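Local coordinates for blue copper protein (Hyphomicrobium denitrificans, PDB 3EF4) that binds one copper ion in a cupredoxin-type site and probably carries electrons in the bacterial periplasm, at residues His3-Arg8 / Met87-Gln92; Val49-Val54 / Pro96-Gln101; Leu74-Cys79 / Asp100-Tyr105. All coordinates share one frame; numbering follows the deposited sequence. Where two conformers were deposited one is given.

Interaction 1 (His3-Arg8 / Met87-Gln92). With CU (copper (II) ion), chain D; PO4 (phosphate ion), chain E; PO4 (phosphate ion), chain F.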
loop_
_atom_site.group_PDB
_atom_site.type_symbol
_atom_site.label_atom_id
_atom_site.label_comp_id
_atom_site.label_asym_id
_atom_site.label_seq_id
_atom_site.Cartn_x
_atom_site.Cartn_y
_atom_site.Cartn_z
ATOM N N HIS A 3 -3.400 11.882 3.726
ATOM C CA HIS A 3 -4.159 11.010 2.848
ATOM C C HIS A 3 -4.613 9.844 3.710
ATOM O O HIS A 3 -3.834 9.430 4.585
ATOM C CB HIS A 3 -3.366 10.508 1.683
ATOM C CG HIS A 3 -2.968 11.590 0.761
ATOM N ND1 HIS A 3 -3.591 11.749 -0.453
ATOM C CD2 HIS A 3 -2.070 12.579 0.876
ATOM C CE1 HIS A 3 -3.056 12.790 -1.057
ATOM N NE2 HIS A 3 -2.130 13.313 -0.280
ATOM N N ILE A 4 -5.814 9.363 3.475
ATOM C CA ILE A 4 -6.390 8.258 4.247
ATOM C C ILE A 4 -6.558 7.035 3.381
ATOM O O ILE A 4 -7.049 7.133 2.247
ATOM C CB ILE A 4 -7.777 8.682 4.794
ATOM C CG1 ILE A 4 -7.686 9.947 5.642
ATOM C CG2 ILE A 4 -8.377 7.513 5.578
ATOM C CD1 ILE A 4 -6.859 9.811 6.903
ATOM N N VAL A 5 -6.155 5.883 3.924
ATOM C CA VAL A 5 -6.427 4.610 3.283
ATOM C C VAL A 5 -7.189 3.757 4.261
ATOM O O VAL A 5 -6.739 3.498 5.368
ATOM C CB VAL A 5 -5.119 3.929 2.875
ATOM C CG1 VAL A 5 -5.403 2.539 2.338
ATOM C CG2 VAL A 5 -4.401 4.798 1.863
ATOM N N GLU A 6 -8.394 3.366 3.884
ATOM C CA GLU A 6 -9.200 2.524 4.728
ATOM C C GLU A 6 -8.894 1.033 4.561
ATOM O O GLU A 6 -8.680 0.571 3.438
ATOM C CB GLU A 6 -10.688 2.728 4.399
ATOM C CG GLU A 6 -11.189 4.126 4.647
ATOM C CD GLU A 6 -12.710 4.236 4.520
ATOM O OE1 GLU A 6 -13.305 3.283 3.952
ATOM O OE2 GLU A 6 -13.231 5.254 5.000
ATOM N N MET A 7 -8.872 0.311 5.683
ATOM C CA MET A 7 -8.785 -1.146 5.686
ATOM C C MET A 7 -10.203 -1.736 5.680
ATOM O O MET A 7 -10.913 -1.510 6.689
ATOM C CB MET A 7 -7.860 -1.541 6.856
ATOM C CG MET A 7 -6.445 -1.065 6.573
ATOM S SD MET A 7 -5.139 -1.336 7.767
ATOM C CE MET A 7 -5.672 -0.279 9.104
ATOM N N ARG A 8 -10.582 -2.430 4.616
ATOM C CA ARG A 8 -11.991 -2.823 4.432
ATOM C C ARG A 8 -12.137 -4.309 4.085
ATOM O O ARG A 8 -11.397 -4.897 3.332
ATOM C CB ARG A 8 -12.653 -2.010 3.320
ATOM C CG ARG A 8 -12.707 -0.519 3.620
ATOM C CD ARG A 8 -13.537 0.222 2.625
ATOM N NE ARG A 8 -14.955 -0.153 2.704
ATOM C CZ ARG A 8 -15.954 0.556 3.155
ATOM N NH1 ARG A 8 -17.166 -0.024 3.097
ATOM N NH2 ARG A 8 -15.818 1.759 3.670
ATOM N N MET A 87 -4.857 -8.120 -0.454
ATOM C CA MET A 87 -4.917 -6.874 0.288
ATOM C C MET A 87 -3.522 -6.218 0.320
ATOM O O MET A 87 -2.679 -6.475 1.150
ATOM C CB MET A 87 -5.467 -7.113 1.691
ATOM C CG MET A 87 -5.859 -5.789 2.356
ATOM S SD MET A 87 -7.070 -6.069 3.682
ATOM C CE MET A 87 -7.153 -4.366 4.293
ATOM N N VAL A 88 -3.323 -5.389 -0.710
ATOM C CA VAL A 88 -2.090 -4.733 -1.052
ATOM C C VAL A 88 -2.378 -3.302 -1.478
ATOM O O VAL A 88 -3.451 -3.055 -2.070
ATOM C CB VAL A 88 -1.265 -5.504 -2.098
ATOM C CG1 VAL A 88 -1.987 -5.612 -3.436
ATOM C CG2 VAL A 88 0.107 -4.910 -2.305
ATOM N N VAL A 89 -1.502 -2.371 -1.210
ATOM C CA VAL A 89 -1.656 -0.961 -1.540
ATOM C C VAL A 89 -0.318 -0.430 -2.002
ATOM O O VAL A 89 0.743 -0.849 -1.539
ATOM C CB VAL A 89 -2.216 -0.188 -0.336
ATOM C CG1 VAL A 89 -1.325 -0.338 0.909
ATOM C CG2 VAL A 89 -2.441 1.284 -0.647
ATOM N N LEU A 90 -0.378 0.548 -2.902
ATOM C CA LEU A 90 0.773 1.167 -3.501
ATOM C C LEU A 90 0.696 2.681 -3.250
ATOM O O LEU A 90 -0.261 3.334 -3.668
ATOM C CB LEU A 90 0.818 0.891 -4.994
ATOM C CG LEU A 90 2.031 1.435 -5.780
ATOM C CD1 LEU A 90 3.318 0.860 -5.246
ATOM C CD2 LEU A 90 1.903 1.157 -7.275
ATOM N N VAL A 91 1.712 3.228 -2.605
ATOM C CA VAL A 91 1.789 4.666 -2.359
ATOM C C VAL A 91 2.922 5.207 -3.223
ATOM O O VAL A 91 4.058 4.722 -3.126
ATOM C CB VAL A 91 2.063 4.988 -0.892
ATOM C CG1 VAL A 91 2.186 6.478 -0.660
ATOM C CG2 VAL A 91 0.964 4.410 -0.017
ATOM N N GLN A 92 2.632 6.207 -4.029
ATOM C CA GLN A 92 3.651 6.912 -4.811
ATOM C C GLN A 92 3.954 8.237 -4.173
ATOM O O GLN A 92 3.062 9.073 -4.014
ATOM C CB GLN A 92 3.114 7.172 -6.202
ATOM C CG GLN A 92 4.149 7.914 -7.050
ATOM C CD GLN A 92 3.698 8.089 -8.500
ATOM O OE1 GLN A 92 2.766 7.417 -8.980
ATOM N NE2 GLN A 92 4.410 8.955 -9.204
HETATM CU CU CU D . -6.736 -7.297 5.849
HETATM P P PO4 E . -6.937 9.805 -0.121
HETATM O O1 PO4 E . -8.415 9.582 -0.575
HETATM O O2 PO4 E . -6.112 10.540 -1.238
HETATM O O3 PO4 E . -6.906 10.660 1.209
HETATM O O4 PO4 E . -6.251 8.392 0.175
HETATM P P PO4 F . -0.841 16.195 -2.021
HETATM O O1 PO4 F . -2.064 16.112 -1.023
HETATM O O2 PO4 F . -1.100 17.345 -3.074
HETATM O O3 PO4 F . 0.474 16.509 -1.213
HETATM O O4 PO4 F . -0.687 14.812 -2.764
#

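Interaction 2 (Val49-Val54 / Pro96-Gln101). With PO4 (phosphate ion), chain G.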
loop_
_atom_site.group_PDB
_atom_site.type_symbol
_atom_site.label_atom_id
_atom_site.label_comp_id
_atom_site.label_asym_id
_atom_site.label_seq_id
_atom_site.Cartn_x
_atom_site.Cartn_y
_atom_site.Cartn_z
ATOM N N VAL A 49 10.239 -5.463 -1.135
ATOM C CA VAL A 49 10.211 -4.448 -2.213
ATOM C C VAL A 49 10.275 -3.018 -1.661
ATOM O O VAL A 49 10.347 -2.061 -2.458
ATOM C CB VAL A 49 8.997 -4.712 -3.147
ATOM C CG1 VAL A 49 7.703 -4.302 -2.471
ATOM C CG2 VAL A 49 9.089 -4.084 -4.514
ATOM N N TRP A 50 10.265 -2.843 -0.356
ATOM C CA TRP A 50 10.313 -1.500 0.252
ATOM C C TRP A 50 11.596 -0.783 -0.085
ATOM O O TRP A 50 12.622 -1.474 -0.103
ATOM C CB TRP A 50 10.164 -1.654 1.730
ATOM C CG TRP A 50 9.888 -0.453 2.539
ATOM C CD1 TRP A 50 10.771 0.265 3.293
ATOM C CD2 TRP A 50 8.633 0.212 2.689
ATOM N NE1 TRP A 50 10.144 1.304 3.892
ATOM C CE2 TRP A 50 8.828 1.303 3.551
ATOM C CE3 TRP A 50 7.325 -0.029 2.174
ATOM C CZ2 TRP A 50 7.811 2.159 3.926
ATOM C CZ3 TRP A 50 6.340 0.827 2.562
ATOM C CH2 TRP A 50 6.561 1.896 3.417
ATOM N N PRO A 51 11.559 0.512 -0.344
ATOM C CA PRO A 51 12.763 1.227 -0.753
ATOM C C PRO A 51 13.875 1.108 0.272
ATOM O O PRO A 51 13.713 1.161 1.520
ATOM C CB PRO A 51 12.281 2.656 -0.955
ATOM C CG PRO A 51 10.852 2.528 -1.335
ATOM C CD PRO A 51 10.416 1.429 -0.417
ATOM N N GLU A 52 15.054 1.021 -0.345
ATOM C CA GLU A 52 16.270 0.821 0.376
ATOM C C GLU A 52 16.441 1.924 1.372
ATOM O O GLU A 52 16.318 3.128 1.004
ATOM C CB GLU A 52 17.461 0.767 -0.617
ATOM C CG GLU A 52 18.559 -0.142 0.010
ATOM C CD GLU A 52 19.471 0.724 0.878
ATOM O OE1 GLU A 52 20.192 0.217 1.719
ATOM O OE2 GLU A 52 19.356 1.973 0.657
ATOM N N GLY A 53 16.705 1.457 2.605
ATOM C CA GLY A 53 17.134 2.429 3.581
ATOM C C GLY A 53 16.025 3.235 4.213
ATOM O O GLY A 53 16.272 3.988 5.164
ATOM N N VAL A 54 14.796 3.153 3.730
ATOM C CA VAL A 54 13.686 3.911 4.288
ATOM C C VAL A 54 13.050 3.130 5.417
ATOM O O VAL A 54 12.805 1.922 5.291
ATOM C CB VAL A 54 12.626 4.222 3.223
ATOM C CG1 VAL A 54 11.410 4.893 3.820
ATOM C CG2 VAL A 54 13.217 5.054 2.107
ATOM N N PRO A 96 8.240 8.284 -9.504
ATOM C CA PRO A 96 8.273 6.825 -9.286
ATOM C C PRO A 96 9.615 6.206 -9.652
ATOM O O PRO A 96 9.709 5.405 -10.582
ATOM C CB PRO A 96 7.182 6.310 -10.223
ATOM C CG PRO A 96 7.185 7.294 -11.360
ATOM C CD PRO A 96 7.498 8.630 -10.719
ATOM N N VAL A 97 10.645 6.564 -8.902
ATOM C CA VAL A 97 12.009 6.314 -9.330
ATOM C C VAL A 97 12.347 4.839 -9.380
ATOM O O VAL A 97 13.205 4.383 -10.157
ATOM C CB VAL A 97 12.999 7.077 -8.435
ATOM C CG1 VAL A 97 12.722 8.560 -8.570
ATOM C CG2 VAL A 97 12.948 6.627 -6.998
ATOM N N ASN A 98 11.635 4.052 -8.547
ATOM C CA ASN A 98 11.899 2.615 -8.454
ATOM C C ASN A 98 10.815 1.774 -9.140
ATOM O O ASN A 98 10.602 0.604 -8.826
ATOM C CB ASN A 98 12.070 2.179 -7.016
ATOM C CG ASN A 98 10.837 2.443 -6.193
ATOM O OD1 ASN A 98 10.078 3.379 -6.483
ATOM N ND2 ASN A 98 10.554 1.657 -5.172
ATOM N N LEU A 99 10.147 2.345 -10.152
ATOM C CA LEU A 99 9.135 1.598 -10.898
ATOM C C LEU A 99 9.644 0.272 -11.458
ATOM O O LEU A 99 8.899 -0.722 -11.377
ATOM C CB LEU A 99 8.576 2.496 -12.006
ATOM C CG LEU A 99 7.461 1.854 -12.855
ATOM C CD1 LEU A 99 6.244 1.431 -12.023
ATOM C CD2 LEU A 99 7.020 2.875 -13.925
ATOM N N ASP A 100 10.850 0.241 -11.999
ATOM C CA ASP A 100 11.348 -1.008 -12.597
ATOM C C ASP A 100 11.368 -2.093 -11.524
ATOM O O ASP A 100 10.988 -3.229 -11.773
ATOM C CB ASP A 100 12.737 -0.820 -13.194
ATOM C CG ASP A 100 12.904 0.078 -14.373
ATOM O OD1 ASP A 100 14.025 0.571 -14.678
ATOM O OD2 ASP A 100 11.918 0.316 -15.099
ATOM N N GLN A 101 11.853 -1.736 -10.333
ATOM C CA GLN A 101 11.931 -2.704 -9.236
ATOM C C GLN A 101 10.553 -3.141 -8.764
ATOM O O GLN A 101 10.382 -4.328 -8.488
ATOM C CB GLN A 101 12.785 -2.104 -8.127
ATOM C CG GLN A 101 14.247 -1.931 -8.512
ATOM C CD GLN A 101 14.608 -0.898 -9.531
ATOM O OE1 GLN A 101 14.049 0.188 -9.545
ATOM N NE2 GLN A 101 15.553 -1.318 -10.427
HETATM P P PO4 G . 14.617 0.734 -4.185
HETATM O O1 PO4 G . 15.672 1.535 -5.027
HETATM O O2 PO4 G . 14.113 -0.521 -5.052
HETATM O O3 PO4 G . 15.271 0.195 -2.865
HETATM O O4 PO4 G . 13.371 1.633 -3.889
HETATM O O HOH W 1 11.997 -1.322 -4.663
#

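Interaction 3 (Leu74-Cys79 / Asp100-Tyr105). With CU (copper (II) ion), chain D; PO4 (phosphate ion), chain H.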
loop_
_atom_site.group_PDB
_atom_site.type_symbol
_atom_site.label_atom_id
_atom_site.label_comp_id
_atom_site.label_asym_id
_atom_site.label_seq_id
_atom_site.Cartn_x
_atom_site.Cartn_y
_atom_site.Cartn_z
ATOM N N LEU A 74 8.105 4.515 -4.884
ATOM C CA LEU A 74 6.945 3.681 -4.740
ATOM C C LEU A 74 7.067 2.754 -3.566
ATOM O O LEU A 74 8.085 2.075 -3.438
ATOM C CB LEU A 74 6.699 2.866 -6.031
ATOM C CG LEU A 74 6.348 3.685 -7.250
ATOM C CD1 LEU A 74 6.470 2.830 -8.499
ATOM C CD2 LEU A 74 4.931 4.225 -7.148
ATOM N N TYR A 75 6.023 2.691 -2.768
ATOM C CA TYR A 75 5.980 1.988 -1.490
ATOM C C TYR A 75 4.796 1.018 -1.472
ATOM O O TYR A 75 3.650 1.429 -1.563
ATOM C CB TYR A 75 5.817 3.021 -0.376
ATOM C CG TYR A 75 6.989 3.938 -0.243
ATOM C CD1 TYR A 75 7.107 5.082 -1.014
ATOM C CD2 TYR A 75 8.011 3.662 0.663
ATOM C CE1 TYR A 75 8.201 5.934 -0.887
ATOM C CE2 TYR A 75 9.081 4.492 0.796
ATOM C CZ TYR A 75 9.191 5.623 0.014
ATOM O OH TYR A 75 10.271 6.470 0.195
ATOM N N VAL A 76 5.125 -0.247 -1.333
ATOM C CA VAL A 76 4.111 -1.295 -1.277
ATOM C C VAL A 76 3.887 -1.699 0.164
ATOM O O VAL A 76 4.862 -2.046 0.868
ATOM C CB VAL A 76 4.544 -2.538 -2.107
ATOM C CG1 VAL A 76 3.424 -3.571 -2.088
ATOM C CG2 VAL A 76 4.880 -2.155 -3.524
ATOM N N LEU A 77 2.620 -1.699 0.581
ATOM C CA LEU A 77 2.232 -2.218 1.885
ATOM C C LEU A 77 1.235 -3.343 1.687
ATOM O O LEU A 77 0.511 -3.399 0.713
ATOM C CB LEU A 77 1.693 -1.147 2.815
ATOM C CG LEU A 77 2.627 0.002 3.152
ATOM C CD1 LEU A 77 2.526 1.132 2.158
ATOM C CD2 LEU A 77 2.361 0.524 4.566
ATOM N N LYS A 78 1.207 -4.239 2.681
ATOM C CA LYS A 78 0.273 -5.310 2.731
ATOM C C LYS A 78 -0.465 -5.322 4.063
ATOM O O LYS A 78 -0.023 -4.759 5.033
ATOM C CB LYS A 78 0.988 -6.684 2.554
ATOM C CG LYS A 78 2.000 -6.972 3.652
ATOM C CD LYS A 78 2.646 -8.350 3.470
ATOM C CE LYS A 78 3.774 -8.527 4.489
ATOM N NZ LYS A 78 4.444 -9.834 4.354
ATOM N N CYS A 79 -1.571 -6.063 4.052
ATOM C CA CYS A 79 -2.238 -6.525 5.259
ATOM C C CYS A 79 -1.761 -7.951 5.493
ATOM O O CYS A 79 -1.897 -8.793 4.601
ATOM C CB CYS A 79 -3.736 -6.469 5.113
ATOM S SG CYS A 79 -4.605 -7.340 6.421
ATOM N N ASP A 100 10.850 0.241 -11.999
ATOM C CA ASP A 100 11.348 -1.008 -12.597
ATOM C C ASP A 100 11.368 -2.093 -11.524
ATOM O O ASP A 100 10.988 -3.229 -11.773
ATOM C CB ASP A 100 12.737 -0.820 -13.194
ATOM C CG ASP A 100 12.904 0.078 -14.373
ATOM O OD1 ASP A 100 14.025 0.571 -14.678
ATOM O OD2 ASP A 100 11.918 0.316 -15.099
ATOM N N GLN A 101 11.853 -1.736 -10.333
ATOM C CA GLN A 101 11.931 -2.704 -9.236
ATOM C C GLN A 101 10.553 -3.141 -8.764
ATOM O O GLN A 101 10.382 -4.328 -8.488
ATOM C CB GLN A 101 12.785 -2.104 -8.127
ATOM C CG GLN A 101 14.247 -1.931 -8.512
ATOM C CD GLN A 101 14.608 -0.898 -9.531
ATOM O OE1 GLN A 101 14.049 0.188 -9.545
ATOM N NE2 GLN A 101 15.553 -1.318 -10.427
ATOM N N ILE A 102 9.556 -2.270 -8.682
ATOM C CA ILE A 102 8.194 -2.689 -8.300
ATOM C C ILE A 102 7.634 -3.646 -9.349
ATOM O O ILE A 102 6.991 -4.642 -9.003
ATOM C CB ILE A 102 7.301 -1.461 -8.151
ATOM C CG1 ILE A 102 7.760 -0.448 -7.128
ATOM C CG2 ILE A 102 5.867 -1.861 -7.928
ATOM C CD1 ILE A 102 7.857 -0.755 -5.700
ATOM N N LYS A 103 7.876 -3.397 -10.644
ATOM C CA LYS A 103 7.390 -4.301 -11.685
ATOM C C LYS A 103 8.120 -5.642 -11.642
ATOM O O LYS A 103 7.461 -6.632 -12.000
ATOM C CB LYS A 103 7.583 -3.685 -13.046
ATOM C CG LYS A 103 6.686 -2.484 -13.283
ATOM C CD LYS A 103 6.861 -2.053 -14.728
ATOM C CE LYS A 103 5.692 -1.213 -15.212
ATOM N NZ LYS A 103 5.899 -0.842 -16.647
ATOM N N GLU A 104 9.371 -5.691 -11.189
ATOM C CA GLU A 104 10.179 -6.930 -11.109
ATOM C C GLU A 104 9.730 -7.787 -9.943
ATOM O O GLU A 104 10.018 -8.975 -9.884
ATOM C CB GLU A 104 11.688 -6.656 -10.977
ATOM C CG GLU A 104 12.452 -6.400 -12.260
ATOM C CD GLU A 104 13.892 -5.948 -12.024
ATOM O OE1 GLU A 104 14.800 -6.727 -12.457
ATOM O OE2 GLU A 104 14.079 -4.829 -11.415
ATOM N N TYR A 105 9.046 -7.214 -8.953
ATOM C CA TYR A 105 8.654 -7.973 -7.756
ATOM C C TYR A 105 7.629 -9.012 -8.111
ATOM O O TYR A 105 6.622 -8.753 -8.791
ATOM C CB TYR A 105 8.141 -6.996 -6.721
ATOM C CG TYR A 105 7.532 -7.677 -5.522
ATOM C CD1 TYR A 105 6.176 -7.525 -5.260
ATOM C CD2 TYR A 105 8.294 -8.474 -4.661
ATOM C CE1 TYR A 105 5.575 -8.122 -4.170
ATOM C CE2 TYR A 105 7.690 -9.085 -3.564
ATOM C CZ TYR A 105 6.323 -8.909 -3.333
ATOM O OH TYR A 105 5.708 -9.527 -2.239
HETATM CU CU CU D . -6.736 -7.297 5.849
HETATM P P PO4 H . 4.989 -10.627 8.328
HETATM O O1 PO4 H . 3.587 -11.331 8.275
HETATM O O2 PO4 H . 5.436 -10.214 6.858
HETATM O O3 PO4 H . 4.894 -9.311 9.211
HETATM O O4 PO4 H . 6.068 -11.598 8.924
#

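Interaction 1 (His3-Arg8 / Met87-Gln92)
Met87 reaches across to strand 3-8 with its terminal methyl, CE, which stands 3.9 Å from Met7 CB and also abuts Met7 CA and Arg8 N. CG is anti to the backbone N (chi1 -166°) and the chain runs extended beyond it, carrying SD to 2.5 Å from the copper ion while CE lies against the backbone of the facing strand. The Met7 side chain crosses it at about a right angle. His41, Cys79 and His82 supply the other copper ligands. Val88 turns to the other side of its strand, onto Val76. Val89 faces strand 3-8 again, its CG2 4.4 Å from Val5 CG1, in a buried apolar layer to which Val32 and Phe34 are added from the Val5 side. Further along, the two strands no longer touch; Gln92 is held by Gly94 O and Val123 N.

Within strand 3-8, Arg8 and Glu6 form a salt bridge: Arg8 NH2 donates to the syn lone pair of Glu6 OE1 at 3.0 Å, nearly straight at 170° and in the guanidinium plane. At the other end, His3 links two phosphates edge-on. ND1 donates to O2 of one at 2.9 Å and 160°; NE2 donates to O1 of the second at 2.9 Å, less straight, and weakly to its O4. Both ions probably come from the crystallisation liquor. Both ring nitrogens donate, consistent with a protonated imidazole. The first phosphate is also held by Ile4 N, 2.8 Å from its O3. A leucine in place of His3 would probably leave the second phosphate without this donor and the first gripped less firmly.

With Val5 and Val89 CA atoms 8.8 Å apart and no hydrogen bond between them, the strands face each other across the core of a cupredoxin β-sandwich, one end of which carries the type 1 copper site.

Interaction 2 (Val49-Val54 / Pro96-Gln101)
Asn98 meets Pro51 because its CG sits in the crowded position between backbone N and carbonyl carbon (chi1 61°), which sends the amide toward the 49-54 loop; Val49 sends CG2, anti to its own N, toward the carbonyl O of Gln101. Two turns frame this surface contact of the cupredoxin fold: a type II β-turn from Pro51 to Val54 and a type I β-turn from Pro96 to Leu99 that leads into helix 99-104.

Asn98 occupies the N-cap position but makes no capping bond with its side chain. Instead OD1 accepts from Leu74 N, fixing the amide so that ND2 lies 3.9 Å from Pro51 CG, the two side chains crossing at a slant. Val49 CG2 lies 4.2 Å from Gln101 O, a van der Waals approach of a methyl to a carbonyl oxygen. In the type II turn, Val54 N bonds to Pro51 O at 3.2 Å, and Gly53 takes the positive phi (80°) that suits a glycine. Pro51 CD lies over one face of the Trp50 ring, which also packs edge-to-face with Tyr75 and Phe67.

A water modelled between Val49 O and Asn98 ND2 would link the segments, but this bridge is doubtful, because the water oxygen is only 2.3 Å from O2 of a phosphate and the two may not be present together. That phosphate, probably from the crystallisation liquor, lies between the segments: Glu52 N donates to its O3 at 2.7 Å and 145°, while its O4 is 3.1 Å from Asn98 ND2.

Interaction 3 (Leu74-Cys79 / Asp100-Tyr105)
Leu74 and Ile102 pack aliphatic on aliphatic, Ile102 CD1 also standing 3.6 Å from Leu74 O; the flat groups nearby are the rings of Tyr75 and Tyr105. The ring of Tyr75 leaves on the opposite side of the strand, where Phe67 meets it with planes at about 50°; its OH is bonded to Lys71 O. The Tyr105 ring is on the helix side, where it touches Val46 and Leu115, and its OH is hydrogen-bonded to Tyr83 OH.

The contact itself is buried, and a single helix residue serves it. Ile102 has CG1 anti to the carbonyl carbon (chi1 -59°), which points the CG1-CD1 branch down onto the strand. CG1 then lies 3.6 Å from Leu74 CB and 3.8 Å from Leu74 CD1, the two side chains meeting at a slant. CD1 continues along the strand to 3.9 Å from Val76 CG2; there the Val76 and Ile102 side chains run past each other in opposite directions. Leu74 and Val76, two residues apart on the strand, thus both face the helix.

Beyond the helix the strand runs on toward the metal. Lys78 is extended beyond CG, and its NZ donates to O2 of a phosphate, probably from the crystallisation liquor, at 2.7 Å. Cys79, with SG anti to its N, sets the sulfur 2.2 Å from copper, beside His41, His82 and Met87.

In the sandwich, strand 73-78 lies between strands 44-45 and 88-93. Helix 99-104 packs over Leu74 and Val76, and Ile102 also touches Ile119 of helix 109-119.

How the interactions relate
From the N terminus, segment 3-8 meets segment 87-92, so interaction 1 closes a long loop across the sandwich core. The first segments of interactions 2 and 3 lie inside that loop, but their partners follow it, so both cross interaction 1. They end on the same helix, sharing Asp100 and Gln101, with centres about 7 Å apart. Interactions 1 and 3 are joined within the sheet, where Val91 N and Tyr75 O are probably hydrogen-bonded at 2.8 Å, and both reach copper, through Met87 and Cys79. Interaction 1 ties the two sheets of the sandwich together, interaction 2 joins the 49-54 loop to the helix start, away from the metal, and interaction 3 fixes helix 99-104 to strand 73-78.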